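Local coordinates for protein nidogen-1 (Mus musculus, PDB 1GL4) that binds laminin, collagen IV and perlecan in basement membranes, the G2 beta-barrel carrying residues for perlecan binding, and probably has a role in cell-matrix interactions, at residues V69-H77 against T89-V98; R51-V62 against H163-V174. One frame throughout, in Å; residues are numbered along the deposited sequence.

Contact 1 of 2, residues V69-H77 against T89-V98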
loop_
_atom_site.group_PDB
_atom_site.type_symbol
_atom_site.label_atom_id
_atom_site.label_comp_id
_atom_site.label_asym_id
_atom_site.label_seq_id
_atom_site.Cartn_x
_atom_site.Cartn_y
_atom_site.Cartn_z
ATOM N N VAL A 69 24.414 -5.505 1.385
ATOM C CA VAL A 69 24.189 -4.118 1.002
ATOM C C VAL A 69 23.479 -3.552 2.229
ATOM O O VAL A 69 22.507 -4.134 2.714
ATOM C CB VAL A 69 23.261 -4.002 -0.223
ATOM C CG1 VAL A 69 22.951 -2.531 -0.511
ATOM C CG2 VAL A 69 23.921 -4.657 -1.435
ATOM N N VAL A 70 23.974 -2.432 2.737
ATOM C CA VAL A 70 23.397 -1.826 3.924
ATOM C C VAL A 70 22.899 -0.417 3.663
ATOM O O VAL A 70 23.588 0.389 3.045
ATOM C CB VAL A 70 24.438 -1.771 5.073
ATOM C CG1 VAL A 70 23.815 -1.168 6.326
ATOM C CG2 VAL A 70 24.962 -3.170 5.364
ATOM N N PHE A 71 21.687 -0.126 4.116
ATOM C CA PHE A 71 21.149 1.211 3.955
ATOM C C PHE A 71 20.306 1.586 5.164
ATOM O O PHE A 71 19.580 0.763 5.718
ATOM C CB PHE A 71 20.355 1.336 2.647
ATOM C CG PHE A 71 19.249 0.330 2.491
ATOM C CD1 PHE A 71 17.983 0.579 3.011
ATOM C CD2 PHE A 71 19.465 -0.854 1.794
ATOM C CE1 PHE A 71 16.946 -0.337 2.837
ATOM C CE2 PHE A 71 18.435 -1.779 1.617
ATOM C CZ PHE A 71 17.171 -1.518 2.140
ATOM N N GLU A 72 20.447 2.830 5.592
ATOM C CA GLU A 72 19.713 3.336 6.738
ATOM C C GLU A 72 19.186 4.723 6.396
ATOM O O GLU A 72 19.718 5.400 5.514
ATOM C CB GLU A 72 20.638 3.391 7.958
ATOM C CG GLU A 72 21.161 2.015 8.373
ATOM C CD GLU A 72 22.404 2.085 9.244
ATOM O OE1 GLU A 72 23.407 2.683 8.800
ATOM O OE2 GLU A 72 22.381 1.533 10.366
ATOM N N ASN A 73 18.123 5.126 7.078
ATOM C CA ASN A 73 17.516 6.433 6.861
ATOM C C ASN A 73 16.838 6.589 5.498
ATOM O O ASN A 73 16.671 7.707 5.009
ATOM C CB ASN A 73 18.561 7.537 7.048
ATOM C CG ASN A 73 17.943 8.920 7.075
ATOM O OD1 ASN A 73 17.101 9.219 7.926
ATOM N ND2 ASN A 73 18.353 9.772 6.142
ATOM N N THR A 74 16.460 5.474 4.879
ATOM C CA THR A 74 15.760 5.516 3.597
ATOM C C THR A 74 14.300 5.858 3.911
ATOM O O THR A 74 13.756 5.376 4.908
ATOM C CB THR A 74 15.824 4.154 2.876
ATOM O OG1 THR A 74 17.171 3.902 2.457
ATOM C CG2 THR A 74 14.907 4.143 1.651
ATOM N N ASP A 75 13.677 6.690 3.075
ATOM C CA ASP A 75 12.284 7.105 3.279
ATOM C C ASP A 75 11.229 6.216 2.621
ATOM O O ASP A 75 11.446 5.677 1.535
ATOM C CB ASP A 75 12.057 8.524 2.748
ATOM C CG ASP A 75 12.859 9.569 3.488
ATOM O OD1 ASP A 75 12.719 9.670 4.722
ATOM O OD2 ASP A 75 13.628 10.298 2.828
ATOM N N LEU A 76 10.082 6.082 3.285
ATOM C CA LEU A 76 8.950 5.330 2.744
ATOM C C LEU A 76 7.752 6.274 2.814
ATOM O O LEU A 76 7.470 6.845 3.871
ATOM C CB LEU A 76 8.662 4.059 3.561
ATOM C CG LEU A 76 7.530 3.168 3.021
ATOM C CD1 LEU A 76 7.701 1.750 3.528
ATOM C CD2 LEU A 76 6.164 3.723 3.430
ATOM N N HIS A 77 7.076 6.464 1.684
ATOM C CA HIS A 77 5.900 7.325 1.611
ATOM C C HIS A 77 4.794 6.551 0.888
ATOM O O HIS A 77 5.005 6.028 -0.209
ATOM C CB HIS A 77 6.224 8.608 0.839
ATOM C CG HIS A 77 5.080 9.568 0.755
ATOM N ND1 HIS A 77 4.693 10.361 1.815
ATOM C CD2 HIS A 77 4.215 9.840 -0.253
ATOM C CE1 HIS A 77 3.640 11.078 1.464
ATOM N NE2 HIS A 77 3.330 10.780 0.215
ATOM N N THR A 89 2.939 2.922 -2.968
ATOM C CA THR A 89 4.085 3.099 -2.080
ATOM C C THR A 89 5.383 3.439 -2.814
ATOM O O THR A 89 5.684 2.869 -3.867
ATOM C CB THR A 89 4.319 1.821 -1.223
ATOM O OG1 THR A 89 3.150 1.543 -0.442
ATOM C CG2 THR A 89 5.511 2.008 -0.287
ATOM N N ALA A 90 6.138 4.382 -2.253
ATOM C CA ALA A 90 7.420 4.803 -2.819
ATOM C C ALA A 90 8.499 4.692 -1.748
ATOM O O ALA A 90 8.306 5.126 -0.610
ATOM C CB ALA A 90 7.339 6.237 -3.318
ATOM N N ILE A 91 9.635 4.112 -2.117
ATOM C CA ILE A 91 10.741 3.949 -1.191
ATOM C C ILE A 91 11.980 4.484 -1.900
ATOM O O ILE A 91 12.440 3.902 -2.879
ATOM C CB ILE A 91 10.915 2.460 -0.822
ATOM C CG1 ILE A 91 9.602 1.931 -0.225
ATOM C CG2 ILE A 91 12.073 2.295 0.153
ATOM C CD1 ILE A 91 9.552 0.425 0.011
ATOM N N SER A 92 12.521 5.601 -1.428
ATOM C CA SER A 92 13.672 6.149 -2.128
ATOM C C SER A 92 14.944 6.395 -1.373
ATOM O O SER A 92 14.953 6.847 -0.232
ATOM C CB SER A 92 13.322 7.423 -2.874
ATOM O OG SER A 92 14.462 7.830 -3.619
ATOM N N THR A 93 16.005 6.159 -2.132
ATOM C CA THR A 93 17.393 6.210 -1.756
ATOM C C THR A 93 17.588 4.725 -1.526
ATOM O O THR A 93 17.885 4.269 -0.428
ATOM C CB THR A 93 17.682 7.023 -0.474
ATOM O OG1 THR A 93 16.950 6.481 0.633
ATOM C CG2 THR A 93 17.319 8.493 -0.694
ATOM N N ILE A 94 17.318 3.974 -2.590
ATOM C CA ILE A 94 17.487 2.528 -2.604
ATOM C C ILE A 94 18.572 2.304 -3.651
ATOM O O ILE A 94 18.390 2.649 -4.817
ATOM C CB ILE A 94 16.193 1.794 -3.038
ATOM C CG1 ILE A 94 15.177 1.774 -1.887
ATOM C CG2 ILE A 94 16.525 0.368 -3.458
ATOM C CD1 ILE A 94 15.603 0.928 -0.689
ATOM N N PRO A 95 19.719 1.735 -3.238
ATOM C CA PRO A 95 20.878 1.445 -4.093
ATOM C C PRO A 95 20.562 0.526 -5.267
ATOM O O PRO A 95 19.783 -0.414 -5.126
ATOM C CB PRO A 95 21.869 0.794 -3.128
ATOM C CG PRO A 95 21.470 1.340 -1.790
ATOM C CD PRO A 95 19.974 1.290 -1.858
ATOM N N GLU A 96 21.185 0.796 -6.414
ATOM C CA GLU A 96 20.986 -0.010 -7.615
ATOM C C GLU A 96 21.446 -1.442 -7.365
ATOM O O GLU A 96 21.024 -2.373 -8.049
ATOM C CB GLU A 96 21.784 0.560 -8.791
ATOM C CG GLU A 96 22.247 1.998 -8.616
ATOM C CD GLU A 96 23.265 2.153 -7.498
ATOM O OE1 GLU A 96 24.291 1.438 -7.526
ATOM O OE2 GLU A 96 23.039 2.990 -6.595
ATOM N N THR A 97 22.327 -1.606 -6.386
ATOM C CA THR A 97 22.858 -2.916 -6.036
ATOM C C THR A 97 21.812 -3.840 -5.416
ATOM O O THR A 97 22.033 -5.046 -5.303
ATOM C CB THR A 97 24.027 -2.786 -5.041
ATOM O OG1 THR A 97 23.615 -1.990 -3.924
ATOM C CG2 THR A 97 25.232 -2.133 -5.713
ATOM N N VAL A 98 20.670 -3.286 -5.018
ATOM C CA VAL A 98 19.633 -4.102 -4.399
ATOM C C VAL A 98 18.244 -3.800 -4.964
ATOM O O VAL A 98 17.323 -4.605 -4.828
ATOM C CB VAL A 98 19.621 -3.896 -2.857
ATOM C CG1 VAL A 98 18.943 -2.568 -2.501
ATOM C CG2 VAL A 98 18.926 -5.064 -2.175
#
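Strand residues 74-77 and 89-92 run antiparallel, their axes 4.8 Å apart at 170°, with two nearly straight bonds at the hydrogen-bonded pair His77-Ala90 (169° at the hydrogen of His77 N) and a more bent one from Ser92 N to Asp75 O, 3.2 Å. In the non-hydrogen-bonded pair between them, Leu76 CG stands 4.0 Å from Ile91 CG1; Leu76 CG also meets Thr89 CG2, the two side chains crossing at a slant. This is the beta hairpin of strands 69-81 and 86-92 in the nidogen G2 barrel; His77, on the face of Asp75 and Ala90, is a perlecan-binding residue whose ND1 bonds Asn53 OD1 and whose NE2 hydrogen-bonds a polar side chain on the chain of another protein. At the hairpin's far end Thr74 OG1, anti to its carbonyl carbon (chi1 -69°), donates to Thr93 O, 3.0 Å, while its CG2 turns to Ile91 CG2, 3.7 Å away. A valine here would probably leave the Thr93 carbonyl without its hydroxyl donor. Past the corner at Asn73, Ile94 CD1 makes a CH-pi contact over one face of the Phe71 ring, 4.3 Å from its centroid. Further on, Val69 CG1 approaches Thr97 OG1 to 3.5 Å.

Contact 2 of 2, residues R51-V62 against H163-V174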
loop_
_atom_site.group_PDB
_atom_site.type_symbol
_atom_site.label_atom_id
_atom_site.label_comp_id
_atom_site.label_asym_id
_atom_site.label_seq_id
_atom_site.Cartn_x
_atom_site.Cartn_y
_atom_site.Cartn_z
ATOM N N ARG A 51 -2.057 9.486 4.269
ATOM C CA ARG A 51 -0.650 9.274 3.959
ATOM C C ARG A 51 0.057 8.526 5.084
ATOM O O ARG A 51 -0.267 8.709 6.256
ATOM C CB ARG A 51 0.036 10.620 3.714
ATOM C CG ARG A 51 -0.489 11.350 2.488
ATOM C CD ARG A 51 0.204 12.692 2.273
ATOM N NE ARG A 51 -0.109 13.651 3.327
ATOM C CZ ARG A 51 0.292 14.919 3.328
ATOM N NH1 ARG A 51 1.026 15.390 2.326
ATOM N NH2 ARG A 51 -0.041 15.716 4.333
ATOM N N VAL A 52 1.010 7.672 4.712
ATOM C CA VAL A 52 1.787 6.892 5.670
ATOM C C VAL A 52 3.266 7.217 5.440
ATOM O O VAL A 52 3.742 7.172 4.306
ATOM C CB VAL A 52 1.576 5.373 5.467
ATOM C CG1 VAL A 52 2.049 4.613 6.699
ATOM C CG2 VAL A 52 0.108 5.074 5.188
ATOM N N ASN A 53 3.986 7.544 6.512
ATOM C CA ASN A 53 5.402 7.891 6.410
ATOM C C ASN A 53 6.265 7.161 7.432
ATOM O O ASN A 53 5.821 6.869 8.545
ATOM C CB ASN A 53 5.596 9.399 6.597
ATOM C CG ASN A 53 5.055 10.207 5.438
ATOM O OD1 ASN A 53 5.540 10.098 4.312
ATOM N ND2 ASN A 53 4.046 11.022 5.706
ATOM N N GLY A 54 7.509 6.887 7.054
ATOM C CA GLY A 54 8.417 6.208 7.957
ATOM C C GLY A 54 9.793 5.998 7.350
ATOM O O GLY A 54 10.052 6.388 6.213
ATOM N N LYS A 55 10.675 5.371 8.118
ATOM C CA LYS A 55 12.035 5.102 7.671
ATOM C C LYS A 55 12.238 3.618 7.384
ATOM O O LYS A 55 11.518 2.762 7.910
ATOM C CB LYS A 55 13.036 5.551 8.737
ATOM C CG LYS A 55 13.133 7.056 8.922
ATOM C CD LYS A 55 13.734 7.733 7.696
ATOM C CE LYS A 55 13.974 9.218 7.958
ATOM N NZ LYS A 55 14.603 9.903 6.789
ATOM N N VAL A 56 13.227 3.322 6.545
ATOM C CA VAL A 56 13.540 1.949 6.183
ATOM C C VAL A 56 15.039 1.696 6.295
ATOM O O VAL A 56 15.846 2.478 5.788
ATOM C CB VAL A 56 13.132 1.633 4.725
ATOM C CG1 VAL A 56 13.462 0.184 4.410
ATOM C CG2 VAL A 56 11.641 1.914 4.513
ATOM N N LYS A 57 15.407 0.611 6.969
ATOM C CA LYS A 57 16.816 0.250 7.099
ATOM C C LYS A 57 16.940 -1.217 6.724
ATOM O O LYS A 57 16.049 -2.020 7.016
ATOM C CB LYS A 57 17.333 0.462 8.531
ATOM C CG LYS A 57 16.865 -0.579 9.532
ATOM C CD LYS A 57 17.661 -0.528 10.844
ATOM C CE LYS A 57 17.443 0.769 11.615
ATOM N NZ LYS A 57 18.107 0.728 12.962
ATOM N N GLY A 58 18.039 -1.568 6.070
ATOM C CA GLY A 58 18.228 -2.948 5.674
ATOM C C GLY A 58 19.673 -3.419 5.648
ATOM O O GLY A 58 20.607 -2.621 5.567
ATOM N N ARG A 59 19.830 -4.734 5.739
ATOM C CA ARG A 59 21.123 -5.414 5.701
ATOM C C ARG A 59 20.776 -6.642 4.865
ATOM O O ARG A 59 20.327 -7.659 5.396
ATOM C CB ARG A 59 21.551 -5.829 7.114
ATOM C CG ARG A 59 22.873 -6.586 7.189
ATOM C CD ARG A 59 23.133 -7.071 8.612
ATOM N NE ARG A 59 24.278 -7.977 8.701
ATOM C CZ ARG A 59 25.545 -7.603 8.552
ATOM N NH1 ARG A 59 25.838 -6.332 8.306
ATOM N NH2 ARG A 59 26.519 -8.500 8.649
ATOM N N ILE A 60 20.973 -6.536 3.556
ATOM C CA ILE A 60 20.600 -7.613 2.646
ATOM C C ILE A 60 21.690 -8.203 1.757
ATOM O O ILE A 60 22.348 -7.485 1.002
ATOM C CB ILE A 60 19.446 -7.135 1.731
ATOM C CG1 ILE A 60 18.248 -6.724 2.596
ATOM C CG2 ILE A 60 19.047 -8.238 0.759
ATOM C CD1 ILE A 60 17.138 -6.049 1.842
ATOM N N PHE A 61 21.857 -9.520 1.839
ATOM C CA PHE A 61 22.829 -10.224 1.005
ATOM C C PHE A 61 22.123 -10.560 -0.316
ATOM O O PHE A 61 21.034 -11.131 -0.302
ATOM C CB PHE A 61 23.283 -11.534 1.667
ATOM C CG PHE A 61 24.017 -11.352 2.977
ATOM C CD1 PHE A 61 23.321 -11.153 4.166
ATOM C CD2 PHE A 61 25.409 -11.402 3.019
ATOM C CE1 PHE A 61 24.000 -11.009 5.384
ATOM C CE2 PHE A 61 26.099 -11.258 4.231
ATOM C CZ PHE A 61 25.391 -11.061 5.415
ATOM N N VAL A 62 22.729 -10.204 -1.444
ATOM C CA VAL A 62 22.138 -10.489 -2.754
ATOM C C VAL A 62 22.816 -11.690 -3.418
ATOM O O VAL A 62 24.049 -11.771 -3.477
ATOM C CB VAL A 62 22.261 -9.275 -3.710
ATOM C CG1 VAL A 62 21.649 -9.615 -5.069
ATOM C CG2 VAL A 62 21.560 -8.063 -3.112
ATOM N N HIS A 163 -0.062 12.193 10.172
ATOM C CA HIS A 163 0.528 11.142 9.341
ATOM C C HIS A 163 0.355 9.781 10.004
ATOM O O HIS A 163 0.486 9.670 11.222
ATOM C CB HIS A 163 2.040 11.350 9.185
ATOM C CG HIS A 163 2.430 12.639 8.534
ATOM N ND1 HIS A 163 3.703 13.156 8.632
ATOM C CD2 HIS A 163 1.735 13.495 7.747
ATOM C CE1 HIS A 163 3.777 14.275 7.934
ATOM N NE2 HIS A 163 2.597 14.502 7.386
ATOM N N LEU A 164 0.054 8.747 9.221
ATOM C CA LEU A 164 -0.003 7.404 9.797
ATOM C C LEU A 164 1.493 7.082 9.869
ATOM O O LEU A 164 2.277 7.647 9.096
ATOM C CB LEU A 164 -0.716 6.416 8.867
ATOM C CG LEU A 164 -2.253 6.349 8.921
ATOM C CD1 LEU A 164 -2.686 5.740 10.240
ATOM C CD2 LEU A 164 -2.861 7.732 8.749
ATOM N N THR A 165 1.899 6.196 10.772
ATOM C CA THR A 165 3.321 5.889 10.920
ATOM C C THR A 165 3.722 4.439 10.663
ATOM O O THR A 165 2.959 3.510 10.940
ATOM C CB THR A 165 3.803 6.281 12.326
ATOM O OG1 THR A 165 2.970 5.646 13.307
ATOM C CG2 THR A 165 3.732 7.794 12.506
ATOM N N ILE A 166 4.933 4.253 10.134
ATOM C CA ILE A 166 5.444 2.917 9.839
ATOM C C ILE A 166 6.972 2.877 9.791
ATOM O O ILE A 166 7.604 3.611 9.031
ATOM C CB ILE A 166 4.874 2.385 8.492
ATOM C CG1 ILE A 166 5.398 0.970 8.213
ATOM C CG2 ILE A 166 5.261 3.323 7.347
ATOM C CD1 ILE A 166 4.921 0.380 6.881
ATOM N N SER A 167 7.554 2.022 10.627
ATOM C CA SER A 167 9.004 1.837 10.698
ATOM C C SER A 167 9.320 0.455 10.110
ATOM O O SER A 167 8.723 -0.541 10.520
ATOM C CB SER A 167 9.461 1.904 12.157
ATOM O OG SER A 167 10.848 1.645 12.273
ATOM N N THR A 168 10.259 0.388 9.167
ATOM C CA THR A 168 10.596 -0.884 8.523
ATOM C C THR A 168 12.047 -1.335 8.692
ATOM O O THR A 168 12.976 -0.538 8.587
ATOM C CB THR A 168 10.278 -0.827 7.007
ATOM O OG1 THR A 168 8.889 -0.520 6.826
ATOM C CG2 THR A 168 10.586 -2.170 6.326
ATOM N N GLU A 169 12.226 -2.628 8.951
ATOM C CA GLU A 169 13.554 -3.216 9.120
ATOM C C GLU A 169 13.613 -4.518 8.302
ATOM O O GLU A 169 12.749 -5.381 8.448
ATOM C CB GLU A 169 13.797 -3.492 10.606
ATOM C CG GLU A 169 15.204 -3.920 10.953
ATOM C CD GLU A 169 15.456 -3.923 12.455
ATOM O OE1 GLU A 169 16.607 -4.200 12.858
ATOM O OE2 GLU A 169 14.508 -3.647 13.228
ATOM N N LEU A 170 14.615 -4.642 7.431
ATOM C CA LEU A 170 14.778 -5.831 6.584
ATOM C C LEU A 170 16.158 -6.455 6.767
ATOM O O LEU A 170 17.165 -5.746 6.770
ATOM C CB LEU A 170 14.622 -5.464 5.107
ATOM C CG LEU A 170 13.375 -4.681 4.693
ATOM C CD1 LEU A 170 13.544 -4.203 3.255
ATOM C CD2 LEU A 170 12.135 -5.553 4.845
ATOM N N GLU A 171 16.207 -7.778 6.903
ATOM C CA GLU A 171 17.483 -8.467 7.073
ATOM C C GLU A 171 17.470 -9.904 6.556
ATOM O O GLU A 171 16.583 -10.685 6.885
ATOM C CB GLU A 171 17.893 -8.456 8.549
ATOM C CG GLU A 171 19.184 -9.200 8.836
ATOM C CD GLU A 171 19.644 -9.044 10.275
ATOM O OE1 GLU A 171 18.821 -9.259 11.193
ATOM O OE2 GLU A 171 20.830 -8.713 10.485
ATOM N N GLY A 172 18.466 -10.253 5.748
ATOM C CA GLY A 172 18.530 -11.605 5.227
ATOM C C GLY A 172 19.129 -11.693 3.840
ATOM O O GLY A 172 19.912 -10.836 3.433
ATOM N N ARG A 173 18.743 -12.729 3.103
ATOM C CA ARG A 173 19.267 -12.952 1.761
ATOM C C ARG A 173 18.154 -13.111 0.728
ATOM O O ARG A 173 17.129 -13.738 0.999
ATOM C CB ARG A 173 20.153 -14.209 1.771
ATOM C CG ARG A 173 20.767 -14.604 0.418
ATOM C CD ARG A 173 21.646 -15.852 0.564
ATOM N NE ARG A 173 22.727 -15.661 1.533
ATOM C CZ ARG A 173 23.876 -15.042 1.272
ATOM N NH1 ARG A 173 24.116 -14.551 0.061
ATOM N NH2 ARG A 173 24.780 -14.893 2.232
ATOM N N VAL A 174 18.357 -12.522 -0.447
ATOM C CA VAL A 174 17.399 -12.626 -1.549
ATOM C C VAL A 174 18.156 -13.007 -2.817
ATOM O O VAL A 174 19.341 -12.688 -2.960
ATOM C CB VAL A 174 16.657 -11.290 -1.814
ATOM C CG1 VAL A 174 15.851 -10.879 -0.575
ATOM C CG2 VAL A 174 17.653 -10.201 -2.196
HETATM O O HOH W 1 8.774 2.231 6.889
#
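Phe61 and Arg173 meet with the Phe61 CB over one face of the guanidinium, 3.4 Å above its plane and off centre. The bend of the arginine at chi3 folds the group back over Phe61, and its NH1 is held by the carbonyls of Gly63 and Ser65. Gly172 O lies at the edge of the Phe61 ring, in its plane, and also accepts from Phe61 N; the chain turns a corner at Gly172, whose backbone angles call for glycine. Next along the same face, Arg59 and Glu171 lie side by side, their planar groups 82° apart, in a long salt bridge of 4.0 Å from NE to OE2; Lys57 and Glu169 likewise run alongside through their CG atoms. At the other end Asn53 ND2 sits over a face of the His163 ring, 3.6 Å above the plane, with amide and ring 68° apart, while its OD1 bonds His77 ND1; His163 binds the zinc ion together with Asp159 and His161. On the reverse face, that of Val52, Ile60 and Val174, Ile60 CG2 packs against Val174 CG2 at 3.8 Å; Val52 CG1 meets Ile166 CG2 at 3.5 Å. The parallel pairing, 9° between the axes of 51-62 and 167-171, is interrupted at Gly54, where a water donates to Lys55 O and Ile166 O and accepts from Thr168 OG1, itself hydrogen-bonded to Gln153 OE1. A side chain at Gly54 would run into Ile166 O. Within the G2 barrel, strand 49-62 lies between 69-81, its antiparallel neighbour, and 164-171 and 173-174, whose Ile166, Leu170 and Val174 touch strand 149-156.

Contacts 1 and 2 have centres about 8 Å apart and share the G2 barrel: strand 49-62 pairs in parallel with 164-171 and 173-174 and antiparallel with 69-81, which in turn pairs with 86-92. Along the chain, 51-62, 69-77 and 89-98 precede 163-174, placing contact 1 inside the loop that contact 2 closes. Direct evidence of the junction is a probable hydrogen bond of 2.6 Å between His77 ND1 and Asn53 OD1, and another of 2.7 Å between Val56 N and Thr74 O. Because Asn53 also meets the zinc-binding His163, it stands between that metal site and the perlecan-binding His77.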